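Local coordinates for chitinase A (Cycas revoluta, PDB 4MNK), which probably hydrolyses chitin as a plant class V, family 18 chitinase and binds N-acetylglucosamine chains at its TIM barrel, at residues Arg98-Ser103 and Val132-Glu137; Thr71-Gly76 and Ile104-Arg109; Val253-Pro258 and Val285-Thr290; Leu236-Phe241 and Gly303-Gln308. All coordinates share one frame; numbering follows the deposited sequence.

In the fold
All four contacts lie in the family 18 TIM barrel and the part inserted into it. Contacts 1 and 2 share helix 93-110 and interleave along the chain. Their centres are 12 Å apart, and they touch where F99 and S103 pack on I75. Together they join a barrel strand to its outer helices. Contacts 3 and 4 come later, on the opposite side of the chain's centre, about 40 Å and 27 Å from contact 2 between centres. Contact 3 falls between the two segments of contact 4 in sequence. The two are 15 Å apart and meet at F286 and Q308. Contact 4 links the inserted region back to the barrel, and its F241 packs against a bound NAG.

Contact 1: Arg98-Ser103 and Val132-Glu137; sequences RFVKSS and VKLVSE
V100 and E137 mark the nearest approach of the two backbones, with V100 CA 7.2 Å from E137 CA. Both segments are helical and run broadly the same way, with a signed crossing angle of -39°. Their axes come within 10.2 Å, so side chains fill the space between them.

F99 and L134 form the main apolar contact. L134 CD1 lies 3.7 Å from F99 CD2. L134 CD2 lies 4.1 Å from F99 CE2. Both methyls therefore meet the same flank of the ring, along its CD2-CE2 bond. CD1 comes in obliquely to the ring, and the two side chains cross at about a right angle. L134 does not start out toward the other helix. With CG anti to the backbone N (chi1 -177°), its branched end still arrives at the ring. L134 also packs on F86 and L89, so helix 80-90 covers L134 as well.

V100, the next residue, packs beside this pair. Its CG1 is 4.0 Å from the backbone E137 O. Its other methyl, CG2, is 4.4 Å from L134 CD1. The valine thus rests on both backbone and side-chain atoms of the partner helix. E137 adds its aliphatic CB, 4.3 Å from V100 CG2. Its carboxylate is engaged by a salt bridge from OE1 to R96 NE, a residue of the same helix as V100, which adds a charged tie between the helices.

Two neighbouring helices, aligned roughly parallel and packed through apolar side chains, are characteristic of the outer helical layer of a TIM barrel.

Contact 2: Thr71-Gly76 and Ile104-Arg109; sequences TLISIG and IALARR
I73 and A107 bring strand 71-76 and helix 104-109 closest together, with I73 CA 6.7 Å from A107 CA. I73 is the centre of the contact. Its CB points at the helix, and its two branches go to different residues. The longer branch ends at CD1, which lies 4.1 Å from L106 CD2. The shorter one, CG2, lies 4.4 Å from A107 CB. It is just as far from A107 CA, so this methyl rests on the helix backbone as well.

The torsions explain the division. I73 CG1 is anti to the backbone N (chi1 -177°). With the chain extended on to CD1 (chi2 160°), this puts the methyl beside L106. CG2 is left between the backbone N and the carbonyl carbon, facing the alanine. L106 starts out toward the strand, and its CD2 is the methyl that reaches I73. The leucine and isoleucine side chains cross at about a right angle and meet through single methyls. The small A107 leaves the strand near the helix at this point.

The arrangement belongs to a beta-alpha-beta unit of the TIM barrel, with helices 80-90 and 93-110 in the connection between the parallel strands 70-77 and 114-119. L115 of strand 114-119 packs on both I73 and A107 and continues the apolar layer between strands and helix.

S74 belongs to the other face of the strand, where its OG is hydrogen-bonded to D116 OD2, at the start of the DxDxE signature of family 18, whose D118 and E120 line the sugar pocket.

Contact 3: Val253-Pro258 and Val285-Thr290; sequences VGIGAP and VFDTTT
I255 stretches across to D287 and touches it with the very end of its side chain. At the root, I255 CB already points toward the other segment. CG1 follows, anti to the carbonyl carbon (chi1 -77°). CG2 takes the other branch, anti to the backbone N, and the side chain also packs on Y294. The chain then runs extended from CG1 to the tip, CD1. This methyl sits over the flat of the D287 carboxylate, 3.4 Å from D287 CG and 3.4 Å from D287 OD2. It is 3.7 Å from D287 OD1, so it rests on the whole group. T290 OG1 stands further off, 4.2 Å from I255 CD1.

I255 occupies the second position of a type II beta turn from G254 to A257. T202 OG1 holds the turn, bonding G254 O and A257 N. D287 ends strand 283-287, which pairs antiparallel with 292-297 in the small alpha+beta insertion found in many family 18 chitinases.

D287 OD2 forms an Asx motif. T290 OG1 bonds to its anti lone pair at 2.7 Å. T290 N, 3.1 Å from D287 OD2, comes in 40° out of the carboxylate plane, on the side away from I255. With an alanine in place of D287, both T290 donors would probably lose their common acceptor, and the loop would be freer to move. T290 OG1 has a second partner in S292 OG.

Contact 4: Leu236-Phe241 and Gly303-Gln308; sequences LGIPLF and GYDNQQ. With NAG (2-acetamido-2-deoxy-beta-D-glucopyranose), chain B.
P239 and D305 meet where the seventh strand of the TIM barrel passes the chain returning from the inserted region to helix 307-319. D305 OD2 lies 3.4 Å from P239 CD and 3.6 Å from P239 CG. The D305 and P239 side chains cross at about a right angle. D305 CG is anti to the carbonyl carbon (chi1 -82°), which swings the carboxylate onto the strand. I238 CG2 lies 4.0 Å from D305 OD2. The carboxylate is also engaged on the helix side. K313 NZ makes a salt bridge to OD2, and S309 OG bonds to OD1.

F241 turns the other way, to the sugar. Its CG stands between the backbone N and the carbonyl carbon (chi1 67°). This turns one face of the ring to the acetyl methyl of a bound NAG, also hydrogen-bonded by W328 NE1 and Q332 NE2. Replacing F241 with an alanine would probably strip the methyl of its aromatic face and leave the acetamido end less fixed, though W328 and Q332 would remain. The methyl C8 hangs over the ring centre, consistent with a CH-pi contact, with NAG C8 3.7 Å from F241 CD2.

Contact 1: Arg98-Ser103 and Val132-Glu137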
loop_
_atom_site.group_PDB
_atom_site.type_symbol
_atom_site.label_atom_id
_atom_site.label_comp_id
_atom_site.label_asym_id
_atom_site.label_seq_id
_atom_site.Cartn_x
_atom_site.Cartn_y
_atom_site.Cartn_z
ATOM N N ARG A 98 7.561 23.440 -7.814
ATOM C CA ARG A 98 6.110 23.596 -7.912
ATOM C C ARG A 98 5.379 22.441 -7.228
ATOM O O ARG A 98 4.387 22.659 -6.532
ATOM C CB ARG A 98 5.663 23.734 -9.373
ATOM C CG ARG A 98 6.231 24.963 -10.085
ATOM C CD ARG A 98 5.517 25.257 -11.396
ATOM N NE ARG A 98 5.627 24.162 -12.362
ATOM C CZ ARG A 98 6.640 23.990 -13.207
ATOM N NH1 ARG A 98 7.664 24.836 -13.219
ATOM N NH2 ARG A 98 6.633 22.962 -14.044
ATOM N N PHE A 99 5.887 21.223 -7.417
ATOM C CA PHE A 99 5.331 20.025 -6.789
ATOM C C PHE A 99 5.406 20.115 -5.267
ATOM O O PHE A 99 4.430 19.839 -4.575
ATOM C CB PHE A 99 6.072 18.775 -7.276
ATOM C CG PHE A 99 5.629 17.494 -6.607
ATOM C CD1 PHE A 99 4.703 16.658 -7.222
ATOM C CD2 PHE A 99 6.149 17.115 -5.372
ATOM C CE1 PHE A 99 4.295 15.467 -6.616
ATOM C CE2 PHE A 99 5.744 15.928 -4.756
ATOM C CZ PHE A 99 4.815 15.107 -5.382
ATOM N N VAL A 100 6.573 20.495 -4.758
ATOM C CA VAL A 100 6.801 20.556 -3.317
ATOM C C VAL A 100 5.869 21.580 -2.660
ATOM O O VAL A 100 5.206 21.273 -1.663
ATOM C CB VAL A 100 8.294 20.831 -3.006
ATOM C CG1 VAL A 100 8.486 21.274 -1.572
ATOM C CG2 VAL A 100 9.127 19.586 -3.294
ATOM N N LYS A 101 5.796 22.775 -3.244
ATOM C CA LYS A 101 4.950 23.850 -2.725
ATOM C C LYS A 101 3.469 23.466 -2.759
ATOM O O LYS A 101 2.750 23.652 -1.770
ATOM C CB LYS A 101 5.185 25.143 -3.509
ATOM C CG LYS A 101 4.383 26.341 -3.015
ATOM C CD LYS A 101 4.655 27.571 -3.871
ATOM C CE LYS A 101 3.884 28.783 -3.372
ATOM N NZ LYS A 101 4.369 29.258 -2.045
ATOM N N SER A 102 3.017 22.934 -3.893
ATOM C CA SER A 102 1.605 22.591 -4.066
ATOM C C SER A 102 1.158 21.385 -3.232
ATOM O O SER A 102 0.011 21.338 -2.793
ATOM C CB SER A 102 1.250 22.394 -5.542
ATOM O OG SER A 102 1.936 21.287 -6.096
ATOM N N SER A 103 2.055 20.425 -3.013
ATOM C CA SER A 103 1.716 19.242 -2.217
ATOM C C SER A 103 1.512 19.594 -0.745
ATOM O O SER A 103 0.567 19.117 -0.114
ATOM C CB SER A 103 2.771 18.143 -2.371
ATOM O OG SER A 103 4.032 18.567 -1.893
ATOM N N VAL A 132 15.539 11.142 -5.209
ATOM C CA VAL A 132 16.286 11.637 -4.048
ATOM C C VAL A 132 16.231 13.170 -3.965
ATOM O O VAL A 132 16.005 13.724 -2.888
ATOM C CB VAL A 132 17.755 11.115 -4.058
ATOM C CG1 VAL A 132 18.673 11.970 -3.181
ATOM C CG2 VAL A 132 17.805 9.656 -3.628
ATOM N N LYS A 133 16.420 13.847 -5.100
ATOM C CA LYS A 133 16.343 15.310 -5.151
ATOM C C LYS A 133 14.962 15.799 -4.719
ATOM O O LYS A 133 14.854 16.684 -3.876
ATOM C CB LYS A 133 16.675 15.836 -6.550
ATOM C CG LYS A 133 18.096 15.554 -7.024
ATOM C CD LYS A 133 18.308 16.063 -8.444
ATOM C CE LYS A 133 19.582 15.510 -9.055
ATOM N NZ LYS A 133 19.762 15.984 -10.457
ATOM N N LEU A 134 13.912 15.206 -5.287
ATOM C CA LEU A 134 12.539 15.583 -4.942
ATOM C C LEU A 134 12.261 15.418 -3.451
ATOM O O LEU A 134 11.766 16.339 -2.796
ATOM C CB LEU A 134 11.519 14.770 -5.749
ATOM C CG LEU A 134 10.048 15.144 -5.513
ATOM C CD1 LEU A 134 9.671 16.388 -6.315
ATOM C CD2 LEU A 134 9.124 13.977 -5.848
ATOM N N VAL A 135 12.581 14.238 -2.925
ATOM C CA VAL A 135 12.271 13.911 -1.537
ATOM C C VAL A 135 13.077 14.767 -0.554
ATOM O O VAL A 135 12.546 15.214 0.465
ATOM C CB VAL A 135 12.429 12.396 -1.261
ATOM C CG1 VAL A 135 12.233 12.081 0.213
ATOM C CG2 VAL A 135 11.428 11.602 -2.092
ATOM N N SER A 136 14.344 15.025 -0.874
ATOM C CA SER A 136 15.169 15.878 -0.021
ATOM C C SER A 136 14.578 17.288 0.060
ATOM O O SER A 136 14.488 17.875 1.142
ATOM C CB SER A 136 16.611 15.924 -0.523
ATOM O OG SER A 136 17.423 16.686 0.353
ATOM N N GLU A 137 14.162 17.816 -1.089
ATOM C CA GLU A 137 13.535 19.135 -1.164
ATOM C C GLU A 137 12.193 19.168 -0.428
ATOM O O GLU A 137 11.867 20.150 0.245
ATOM C CB GLU A 137 13.390 19.572 -2.625
ATOM C CG GLU A 137 14.736 19.909 -3.284
ATOM C CD GLU A 137 14.736 19.797 -4.807
ATOM O OE1 GLU A 137 13.657 19.670 -5.419
ATOM O OE2 GLU A 137 15.837 19.844 -5.397
#

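Contact 2: Thr71-Gly76 and Ile104-Arg109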
loop_
_atom_site.group_PDB
_atom_site.type_symbol
_atom_site.label_atom_id
_atom_site.label_comp_id
_atom_site.label_asym_id
_atom_site.label_seq_id
_atom_site.Cartn_x
_atom_site.Cartn_y
_atom_site.Cartn_z
ATOM N N THR A 71 -4.741 11.444 9.331
ATOM C CA THR A 71 -4.883 11.158 7.908
ATOM C C THR A 71 -3.705 11.670 7.095
ATOM O O THR A 71 -3.022 12.623 7.484
ATOM C CB THR A 71 -6.177 11.753 7.331
ATOM O OG1 THR A 71 -6.139 13.175 7.478
ATOM C CG2 THR A 71 -7.407 11.179 8.028
ATOM N N LEU A 72 -3.468 11.012 5.968
ATOM C CA LEU A 72 -2.479 11.448 4.996
ATOM C C LEU A 72 -3.107 11.379 3.619
ATOM O O LEU A 72 -4.026 10.593 3.382
ATOM C CB LEU A 72 -1.220 10.571 5.041
ATOM C CG LEU A 72 -0.328 10.625 6.292
ATOM C CD1 LEU A 72 -0.829 9.709 7.409
ATOM C CD2 LEU A 72 1.116 10.288 5.942
ATOM N N ILE A 73 -2.627 12.218 2.715
ATOM C CA ILE A 73 -3.056 12.141 1.327
ATOM C C ILE A 73 -1.902 11.610 0.478
ATOM O O ILE A 73 -0.778 12.116 0.545
ATOM C CB ILE A 73 -3.648 13.486 0.815
ATOM C CG1 ILE A 73 -4.163 13.347 -0.623
ATOM C CG2 ILE A 73 -2.657 14.641 0.983
ATOM C CD1 ILE A 73 -5.168 14.410 -1.023
ATOM N N SER A 74 -2.183 10.550 -0.275
ATOM C CA SER A 74 -1.184 9.904 -1.115
ATOM C C SER A 74 -1.221 10.466 -2.529
ATOM O O SER A 74 -2.292 10.613 -3.125
ATOM C CB SER A 74 -1.394 8.386 -1.127
ATOM O OG SER A 74 -0.395 7.733 -1.889
ATOM N N ILE A 75 -0.039 10.777 -3.052
ATOM C CA ILE A 75 0.115 11.374 -4.370
ATOM C C ILE A 75 0.690 10.337 -5.325
ATOM O O ILE A 75 1.737 9.739 -5.053
ATOM C CB ILE A 75 1.063 12.595 -4.313
ATOM C CG1 ILE A 75 0.510 13.658 -3.356
ATOM C CG2 ILE A 75 1.297 13.169 -5.715
ATOM C CD1 ILE A 75 1.553 14.656 -2.868
ATOM N N GLY A 76 -0.007 10.124 -6.437
ATOM C CA GLY A 76 0.464 9.230 -7.482
ATOM C C GLY A 76 -0.379 7.982 -7.606
ATOM O O GLY A 76 -1.556 8.051 -7.956
ATOM N N ILE A 104 2.391 20.438 -0.209
ATOM C CA ILE A 104 2.264 20.914 1.166
ATOM C C ILE A 104 0.976 21.727 1.320
ATOM O O ILE A 104 0.216 21.523 2.269
ATOM C CB ILE A 104 3.512 21.715 1.595
ATOM C CG1 ILE A 104 4.713 20.773 1.726
ATOM C CG2 ILE A 104 3.260 22.466 2.903
ATOM C CD1 ILE A 104 6.047 21.474 1.754
ATOM N N ALA A 105 0.715 22.614 0.359
ATOM C CA ALA A 105 -0.503 23.424 0.355
ATOM C C ALA A 105 -1.761 22.556 0.289
ATOM O O ALA A 105 -2.753 22.850 0.953
ATOM C CB ALA A 105 -0.482 24.426 -0.795
ATOM N N LEU A 106 -1.706 21.490 -0.504
ATOM C CA LEU A 106 -2.827 20.567 -0.653
ATOM C C LEU A 106 -3.184 19.869 0.660
ATOM O O LEU A 106 -4.360 19.803 1.038
ATOM C CB LEU A 106 -2.520 19.531 -1.735
ATOM C CG LEU A 106 -3.679 18.645 -2.189
ATOM C CD1 LEU A 106 -4.619 19.420 -3.089
ATOM C CD2 LEU A 106 -3.137 17.439 -2.921
ATOM N N ALA A 107 -2.171 19.353 1.355
ATOM C CA ALA A 107 -2.399 18.673 2.625
ATOM C C ALA A 107 -3.060 19.617 3.630
ATOM O O ALA A 107 -4.037 19.251 4.282
ATOM C CB ALA A 107 -1.099 18.108 3.178
ATOM N N ARG A 108 -2.547 20.842 3.730
ATOM C CA ARG A 108 -3.129 21.830 4.636
ATOM C C ARG A 108 -4.538 22.239 4.213
ATOM O O ARG A 108 -5.414 22.398 5.063
ATOM C CB ARG A 108 -2.229 23.065 4.765
ATOM C CG ARG A 108 -0.867 22.802 5.407
ATOM C CD ARG A 108 -0.989 22.163 6.783
ATOM N NE ARG A 108 0.292 22.165 7.485
ATOM C CZ ARG A 108 0.564 21.448 8.571
ATOM N NH1 ARG A 108 -0.351 20.641 9.098
ATOM N NH2 ARG A 108 1.764 21.530 9.128
ATOM N N ARG A 109 -4.758 22.382 2.909
ATOM C CA ARG A 109 -6.047 22.835 2.386
ATOM C C ARG A 109 -7.209 21.893 2.717
ATOM O O ARG A 109 -8.325 22.351 2.969
ATOM C CB ARG A 109 -5.961 23.074 0.877
ATOM C CG ARG A 109 -7.200 23.718 0.288
ATOM C CD ARG A 109 -6.914 24.335 -1.072
ATOM N NE ARG A 109 -5.967 25.443 -0.984
ATOM C CZ ARG A 109 -4.731 25.417 -1.473
ATOM N NH1 ARG A 109 -3.944 26.476 -1.341
ATOM N NH2 ARG A 109 -4.282 24.337 -2.098
#

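Contact 3: Val253-Pro258 and Val285-Thr290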
loop_
_atom_site.group_PDB
_atom_site.type_symbol
_atom_site.label_atom_id
_atom_site.label_comp_id
_atom_site.label_asym_id
_atom_site.label_seq_id
_atom_site.Cartn_x
_atom_site.Cartn_y
_atom_site.Cartn_z
ATOM N N VAL A 253 -6.330 -28.460 -7.598
ATOM C CA VAL A 253 -6.891 -27.305 -6.896
ATOM C C VAL A 253 -5.989 -26.725 -5.809
ATOM O O VAL A 253 -6.394 -25.802 -5.098
ATOM C CB VAL A 253 -8.271 -27.651 -6.271
ATOM C CG1 VAL A 253 -9.305 -27.927 -7.354
ATOM C CG2 VAL A 253 -8.157 -28.842 -5.316
ATOM N N GLY A 254 -4.782 -27.265 -5.672
ATOM C CA GLY A 254 -3.848 -26.801 -4.651
ATOM C C GLY A 254 -2.935 -25.706 -5.162
ATOM O O GLY A 254 -3.146 -25.169 -6.254
ATOM N N ILE A 255 -1.924 -25.368 -4.363
ATOM C CA ILE A 255 -0.882 -24.432 -4.782
ATOM C C ILE A 255 0.020 -25.120 -5.804
ATOM O O ILE A 255 0.420 -26.271 -5.609
ATOM C CB ILE A 255 -0.073 -23.888 -3.570
ATOM C CG1 ILE A 255 -0.897 -22.823 -2.836
ATOM C CG2 ILE A 255 1.287 -23.319 -4.009
ATOM C CD1 ILE A 255 -0.315 -22.363 -1.518
ATOM N N GLY A 256 0.314 -24.417 -6.895
ATOM C CA GLY A 256 1.123 -24.966 -7.983
ATOM C C GLY A 256 0.307 -25.680 -9.045
ATOM O O GLY A 256 0.868 -26.329 -9.930
ATOM N N ALA A 257 -1.018 -25.570 -8.958
ATOM C CA ALA A 257 -1.916 -26.153 -9.956
ATOM C C ALA A 257 -1.840 -25.361 -11.264
ATOM O O ALA A 257 -1.737 -24.134 -11.221
ATOM C CB ALA A 257 -3.343 -26.172 -9.430
ATOM N N PRO A 258 -1.892 -26.055 -12.421
ATOM C CA PRO A 258 -1.824 -25.374 -13.718
ATOM C C PRO A 258 -3.020 -24.453 -13.948
ATOM O O PRO A 258 -4.146 -24.793 -13.574
ATOM C CB PRO A 258 -1.840 -26.531 -14.723
ATOM C CG PRO A 258 -2.487 -27.654 -13.997
ATOM C CD PRO A 258 -2.023 -27.515 -12.583
ATOM N N VAL A 285 -8.897 -23.030 2.076
ATOM C CA VAL A 285 -7.766 -23.796 2.580
ATOM C C VAL A 285 -6.743 -22.830 3.163
ATOM O O VAL A 285 -6.420 -21.812 2.547
ATOM C CB VAL A 285 -7.100 -24.633 1.458
ATOM C CG1 VAL A 285 -5.952 -25.473 2.010
ATOM C CG2 VAL A 285 -8.121 -25.526 0.767
ATOM N N PHE A 286 -6.247 -23.136 4.358
ATOM C CA PHE A 286 -5.125 -22.398 4.912
ATOM C C PHE A 286 -3.838 -23.112 4.535
ATOM O O PHE A 286 -3.720 -24.326 4.713
ATOM C CB PHE A 286 -5.234 -22.263 6.432
ATOM C CG PHE A 286 -4.033 -21.617 7.067
ATOM C CD1 PHE A 286 -3.109 -22.381 7.771
ATOM C CD2 PHE A 286 -3.819 -20.245 6.954
ATOM C CE1 PHE A 286 -1.996 -21.792 8.357
ATOM C CE2 PHE A 286 -2.706 -19.648 7.530
ATOM C CZ PHE A 286 -1.791 -20.423 8.235
ATOM N N ASP A 287 -2.884 -22.355 3.999
ATOM C CA ASP A 287 -1.592 -22.914 3.630
ATOM C C ASP A 287 -0.521 -22.499 4.627
ATOM O O ASP A 287 -0.034 -21.365 4.600
ATOM C CB ASP A 287 -1.192 -22.488 2.217
ATOM C CG ASP A 287 0.005 -23.256 1.711
ATOM O OD1 ASP A 287 -0.131 -24.481 1.502
ATOM O OD2 ASP A 287 1.078 -22.645 1.531
ATOM N N THR A 288 -0.142 -23.426 5.499
ATOM C CA THR A 288 0.821 -23.116 6.546
ATOM C C THR A 288 2.232 -22.863 6.011
ATOM O O THR A 288 2.990 -22.092 6.596
ATOM C CB THR A 288 0.817 -24.181 7.664
ATOM O OG1 THR A 288 1.589 -23.706 8.771
ATOM C CG2 THR A 288 1.380 -25.521 7.186
ATOM N N THR A 289 2.558 -23.499 4.886
ATOM C CA THR A 289 3.867 -23.368 4.245
ATOM C C THR A 289 4.176 -21.911 3.879
ATOM O O THR A 289 5.291 -21.433 4.101
ATOM C CB THR A 289 3.965 -24.289 2.994
ATOM O OG1 THR A 289 3.772 -25.655 3.389
ATOM C CG2 THR A 289 5.320 -24.156 2.299
ATOM N N THR A 290 3.180 -21.211 3.341
ATOM C CA THR A 290 3.358 -19.826 2.897
ATOM C C THR A 290 2.775 -18.788 3.854
ATOM O O THR A 290 3.083 -17.598 3.737
ATOM C CB THR A 290 2.747 -19.599 1.502
ATOM O OG1 THR A 290 1.370 -19.997 1.509
ATOM C CG2 THR A 290 3.505 -20.392 0.446
#

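Contact 4: Leu236-Phe241 and Gly303-Gln308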
loop_
_atom_site.group_PDB
_atom_site.type_symbol
_atom_site.label_atom_id
_atom_site.label_comp_id
_atom_site.label_asym_id
_atom_site.label_seq_id
_atom_site.Cartn_x
_atom_site.Cartn_y
_atom_site.Cartn_z
ATOM N N LEU A 236 4.428 -2.974 7.429
ATOM C CA LEU A 236 4.184 -4.144 6.587
ATOM C C LEU A 236 2.825 -4.108 5.893
ATOM O O LEU A 236 1.786 -4.100 6.553
ATOM C CB LEU A 236 4.307 -5.424 7.416
ATOM C CG LEU A 236 4.009 -6.740 6.690
ATOM C CD1 LEU A 236 5.059 -7.059 5.631
ATOM C CD2 LEU A 236 3.891 -7.878 7.691
ATOM N N GLY A 237 2.840 -4.117 4.564
ATOM C CA GLY A 237 1.604 -4.139 3.791
ATOM C C GLY A 237 0.942 -5.499 3.768
ATOM O O GLY A 237 1.618 -6.526 3.651
ATOM N N ILE A 238 -0.383 -5.490 3.894
ATOM C CA ILE A 238 -1.210 -6.689 3.808
ATOM C C ILE A 238 -2.357 -6.372 2.848
ATOM O O ILE A 238 -3.056 -5.368 3.030
ATOM C CB ILE A 238 -1.779 -7.098 5.195
ATOM C CG1 ILE A 238 -0.647 -7.295 6.217
ATOM C CG2 ILE A 238 -2.653 -8.356 5.076
ATOM C CD1 ILE A 238 -1.105 -7.476 7.657
ATOM N N PRO A 239 -2.553 -7.213 1.815
ATOM C CA PRO A 239 -3.621 -6.937 0.857
ATOM C C PRO A 239 -5.001 -7.341 1.371
ATOM O O PRO A 239 -5.141 -8.355 2.066
ATOM C CB PRO A 239 -3.233 -7.802 -0.340
ATOM C CG PRO A 239 -2.537 -8.968 0.262
ATOM C CD PRO A 239 -1.812 -8.444 1.475
ATOM N N LEU A 240 -6.007 -6.539 1.031
ATOM C CA LEU A 240 -7.402 -6.881 1.306
ATOM C C LEU A 240 -8.092 -7.402 0.045
ATOM O O LEU A 240 -9.321 -7.410 -0.062
ATOM C CB LEU A 240 -8.149 -5.691 1.914
ATOM C CG LEU A 240 -7.723 -5.332 3.339
ATOM C CD1 LEU A 240 -8.442 -4.080 3.808
ATOM C CD2 LEU A 240 -7.965 -6.491 4.302
ATOM N N PHE A 241 -7.271 -7.848 -0.902
ATOM C CA PHE A 241 -7.727 -8.479 -2.123
ATOM C C PHE A 241 -6.885 -9.725 -2.351
ATOM O O PHE A 241 -5.789 -9.857 -1.797
ATOM C CB PHE A 241 -7.576 -7.522 -3.312
ATOM C CG PHE A 241 -6.144 -7.208 -3.662
ATOM C CD1 PHE A 241 -5.460 -6.185 -3.012
ATOM C CD2 PHE A 241 -5.469 -7.949 -4.632
ATOM C CE1 PHE A 241 -4.132 -5.901 -3.324
ATOM C CE2 PHE A 241 -4.139 -7.669 -4.948
ATOM C CZ PHE A 241 -3.473 -6.644 -4.291
ATOM N N GLY A 303 -6.020 -16.788 -4.318
ATOM C CA GLY A 303 -5.108 -16.753 -3.174
ATOM C C GLY A 303 -5.200 -15.404 -2.490
ATOM O O GLY A 303 -5.239 -14.370 -3.159
ATOM N N TYR A 304 -5.230 -15.409 -1.160
ATOM C CA TYR A 304 -5.521 -14.200 -0.387
ATOM C C TYR A 304 -5.078 -14.368 1.060
ATOM O O TYR A 304 -4.566 -15.422 1.450
ATOM C CB TYR A 304 -7.027 -13.883 -0.437
ATOM C CG TYR A 304 -7.884 -15.010 0.099
ATOM C CD1 TYR A 304 -8.418 -14.959 1.388
ATOM C CD2 TYR A 304 -8.134 -16.147 -0.673
ATOM C CE1 TYR A 304 -9.190 -16.011 1.889
ATOM C CE2 TYR A 304 -8.900 -17.197 -0.184
ATOM C CZ TYR A 304 -9.421 -17.123 1.093
ATOM O OH TYR A 304 -10.176 -18.176 1.555
ATOM N N ASP A 305 -5.278 -13.320 1.854
ATOM C CA ASP A 305 -5.062 -13.390 3.289
ATOM C C ASP A 305 -6.387 -13.521 4.021
ATOM O O ASP A 305 -7.354 -12.824 3.705
ATOM C CB ASP A 305 -4.292 -12.167 3.785
ATOM C CG ASP A 305 -2.800 -12.309 3.581
ATOM O OD1 ASP A 305 -2.196 -13.191 4.233
ATOM O OD2 ASP A 305 -2.231 -11.549 2.770
ATOM N N ASN A 306 -6.429 -14.429 4.989
ATOM C CA ASN A 306 -7.625 -14.607 5.804
ATOM C C ASN A 306 -7.366 -14.271 7.268
ATOM O O ASN A 306 -6.312 -13.736 7.617
ATOM C CB ASN A 306 -8.238 -16.006 5.618
ATOM C CG ASN A 306 -7.415 -17.120 6.258
ATOM O OD1 ASN A 306 -6.355 -16.894 6.845
ATOM N ND2 ASN A 306 -7.916 -18.342 6.140
ATOM N N GLN A 307 -8.333 -14.586 8.122
ATOM C CA GLN A 307 -8.254 -14.253 9.534
ATOM C C GLN A 307 -6.984 -14.815 10.187
ATOM O O GLN A 307 -6.294 -14.122 10.938
ATOM C CB GLN A 307 -9.517 -14.750 10.247
ATOM C CG GLN A 307 -10.826 -14.067 9.788
ATOM C CD GLN A 307 -11.581 -14.793 8.665
ATOM O OE1 GLN A 307 -10.997 -15.265 7.682
ATOM N NE2 GLN A 307 -12.903 -14.850 8.802
ATOM N N GLN A 308 -6.665 -16.066 9.867
ATOM C CA GLN A 308 -5.480 -16.722 10.412
ATOM C C GLN A 308 -4.174 -16.132 9.875
ATOM O O GLN A 308 -3.266 -15.828 10.649
ATOM C CB GLN A 308 -5.526 -18.229 10.158
ATOM C CG GLN A 308 -4.400 -18.991 10.832
ATOM C CD GLN A 308 -4.551 -20.493 10.726
ATOM O OE1 GLN A 308 -5.432 -21.001 10.030
ATOM N NE2 GLN A 308 -3.688 -21.214 11.426
HETATM C C1 NAG B . -4.904 -0.608 -7.496
HETATM C C2 NAG B . -6.258 -1.308 -7.507
HETATM C C3 NAG B . -7.097 -0.835 -8.691
HETATM C C4 NAG B . -7.147 0.695 -8.796
HETATM C C5 NAG B . -5.775 1.344 -8.556
HETATM C C6 NAG B . -5.897 2.853 -8.345
HETATM C C7 NAG B . -6.347 -3.531 -6.499
HETATM C C8 NAG B . -6.134 -5.000 -6.705
HETATM N N2 NAG B . -6.097 -2.751 -7.550
HETATM O O3 NAG B . -8.404 -1.348 -8.555
HETATM O O4 NAG B . -7.598 1.053 -10.088
HETATM O O5 NAG B . -5.107 0.790 -7.432
HETATM O O6 NAG B . -6.565 3.127 -7.131
HETATM O O7 NAG B . -6.732 -3.110 -5.407
#